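Local coordinates for long form salivary protein D7L1 (Culex quinquefasciatus, PDB 6V4C), which binds and sequesters adenine nucleotides, ADP and ATP most tightly, inhibiting platelet aggregation and hemostasis in the vertebrate host while the female mosquito feeds, at residues N168-G173 and A288-A293. Residues are numbered along the deposited sequence; the frame is centred on the assembly and turned at random.
Sequences NVRKHG and ALDSEA. With ZN (zinc ion), chain L.
OD1 of D290 is gripped by two nitrogens of one guanidinium: R170 NE and R170 NH2 each lie 2.8 Å from it. Both hydrogen bonds are bent, to about 145°, as expected when two donors converge on a single oxygen. The oxygen lies in the guanidinium plane, while the carboxylate plane is turned 66° from it; NE meets OD1 nearly along its C-O axis, and NH2 comes in tilted well out of the carboxylate plane. R170 attains this side-on grip through bends at chi2 and chi3. One face of its guanidinium is covered by L289, whose CB is 3.4 Å from NH2 of R170. The remaining nitrogen, NH1, forms a salt bridge with E260; two acidic residues thus flank the arginine, which probably fixes its rotation. In this all-helical protein with two PBP/GOBP family regions, the contact pins helix 279-292 to the last turn of helix 164-172, and the disulfide C167-C295 ties helix 164-172 to the tail just after helix 279-292. At the helix end CB of A293 packs 4.2 Å from CD of R170. Beyond the arginine, H172 ND1 binds zinc at 2.1 Å, with E249 as the other protein ligand.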
loop_
_atom_site.group_PDB
_atom_site.type_symbol
_atom_site.label_atom_id
_atom_site.label_comp_id
_atom_site.label_asym_id
_atom_site.label_seq_id
_atom_site.Cartn_x
_atom_site.Cartn_y
_atom_site.Cartn_z
ATOM N N ASN A 168 -3.125 -25.837 4.138
ATOM C CA ASN A 168 -4.517 -25.617 3.757
ATOM C C ASN A 168 -4.765 -24.159 3.399
ATOM O O ASN A 168 -5.515 -23.865 2.459
ATOM C CB ASN A 168 -5.457 -26.073 4.874
ATOM C CG ASN A 168 -5.590 -27.582 4.945
ATOM O OD1 ASN A 168 -5.311 -28.288 3.975
ATOM N ND2 ASN A 168 -6.025 -28.085 6.097
ATOM N N VAL A 169 -4.147 -23.230 4.135
ATOM C CA VAL A 169 -4.245 -21.814 3.792
ATOM C C VAL A 169 -3.669 -21.566 2.404
ATOM O O VAL A 169 -4.253 -20.842 1.590
ATOM C CB VAL A 169 -3.546 -20.948 4.856
ATOM C CG1 VAL A 169 -3.530 -19.485 4.429
ATOM C CG2 VAL A 169 -4.227 -21.103 6.203
ATOM N N ARG A 170 -2.512 -22.169 2.119
ATOM C CA ARG A 170 -1.905 -22.026 0.798
ATOM C C ARG A 170 -2.792 -22.628 -0.283
ATOM O O ARG A 170 -2.941 -22.053 -1.367
ATOM C CB ARG A 170 -0.534 -22.703 0.788
ATOM C CG ARG A 170 0.534 -22.016 1.628
ATOM C CD ARG A 170 0.890 -20.663 1.045
ATOM N NE ARG A 170 1.006 -20.721 -0.409
ATOM C CZ ARG A 170 0.922 -19.661 -1.204
ATOM N NH1 ARG A 170 0.724 -18.458 -0.685
ATOM N NH2 ARG A 170 1.024 -19.803 -2.520
ATOM N N LYS A 171 -3.394 -23.783 -0.002
ATOM C CA LYS A 171 -4.104 -24.547 -1.022
ATOM C C LYS A 171 -5.495 -23.987 -1.295
ATOM O O LYS A 171 -5.910 -23.893 -2.455
ATOM C CB LYS A 171 -4.192 -26.006 -0.578
ATOM C CG LYS A 171 -4.579 -27.004 -1.656
ATOM C CD LYS A 171 -4.418 -28.428 -1.136
ATOM C CE LYS A 171 -4.627 -29.458 -2.232
ATOM N NZ LYS A 171 -4.126 -30.799 -1.818
ATOM N N HIS A 172 -6.227 -23.607 -0.249
ATOM C CA HIS A 172 -7.616 -23.202 -0.394
ATOM C C HIS A 172 -7.895 -21.772 0.043
ATOM O O HIS A 172 -9.040 -21.323 -0.078
ATOM C CB HIS A 172 -8.531 -24.169 0.369
ATOM C CG HIS A 172 -8.218 -25.613 0.124
ATOM N ND1 HIS A 172 -8.551 -26.261 -1.046
ATOM C CD2 HIS A 172 -7.603 -26.535 0.902
ATOM C CE1 HIS A 172 -8.155 -27.520 -0.979
ATOM N NE2 HIS A 172 -7.573 -27.711 0.192
ATOM N N GLY A 173 -6.900 -21.047 0.552
ATOM C CA GLY A 173 -7.113 -19.675 0.970
ATOM C C GLY A 173 -7.929 -19.496 2.227
ATOM O O GLY A 173 -8.330 -18.368 2.531
ATOM N N ALA A 288 5.900 -21.421 -6.595
ATOM C CA ALA A 288 7.103 -21.003 -5.883
ATOM C C ALA A 288 6.769 -20.516 -4.478
ATOM O O ALA A 288 7.542 -20.732 -3.536
ATOM C CB ALA A 288 7.840 -19.925 -6.677
ATOM N N LEU A 289 5.614 -19.862 -4.316
ATOM C CA LEU A 289 5.198 -19.400 -2.994
ATOM C C LEU A 289 4.796 -20.566 -2.098
ATOM O O LEU A 289 5.028 -20.530 -0.883
ATOM C CB LEU A 289 4.060 -18.387 -3.124
ATOM C CG LEU A 289 4.450 -17.009 -3.658
ATOM C CD1 LEU A 289 3.244 -16.284 -4.233
ATOM C CD2 LEU A 289 5.093 -16.182 -2.552
ATOM N N ASP A 290 4.181 -21.602 -2.674
ATOM C CA ASP A 290 3.928 -22.829 -1.922
ATOM C C ASP A 290 5.237 -23.424 -1.415
ATOM O O ASP A 290 5.348 -23.816 -0.248
ATOM C CB ASP A 290 3.215 -23.855 -2.809
ATOM C CG ASP A 290 1.795 -23.449 -3.176
ATOM O OD1 ASP A 290 1.208 -22.582 -2.495
ATOM O OD2 ASP A 290 1.263 -24.022 -4.149
ATOM N N SER A 291 6.237 -23.503 -2.294
ATOM C CA SER A 291 7.525 -24.076 -1.920
ATOM C C SER A 291 8.205 -23.247 -0.839
ATOM O O SER A 291 8.821 -23.796 0.081
ATOM C CB SER A 291 8.416 -24.176 -3.155
ATOM O OG SER A 291 9.718 -24.611 -2.806
ATOM N N GLU A 292 8.103 -21.920 -0.942
ATOM C CA GLU A 292 8.657 -21.034 0.078
ATOM C C GLU A 292 8.071 -21.335 1.451
ATOM O O GLU A 292 8.775 -21.263 2.467
ATOM C CB GLU A 292 8.378 -19.587 -0.323
ATOM C CG GLU A 292 8.910 -18.533 0.623
ATOM C CD GLU A 292 8.561 -17.132 0.156
ATOM O OE1 GLU A 292 7.359 -16.787 0.141
ATOM O OE2 GLU A 292 9.487 -16.382 -0.212
ATOM N N ALA A 293 6.783 -21.675 1.505
ATOM C CA ALA A 293 6.135 -22.044 2.755
ATOM C C ALA A 293 6.334 -23.510 3.112
ATOM O O ALA A 293 5.784 -23.965 4.123
ATOM C CB ALA A 293 4.640 -21.715 2.694
HETATM ZN ZN ZN L . -9.827 -25.622 -2.582
#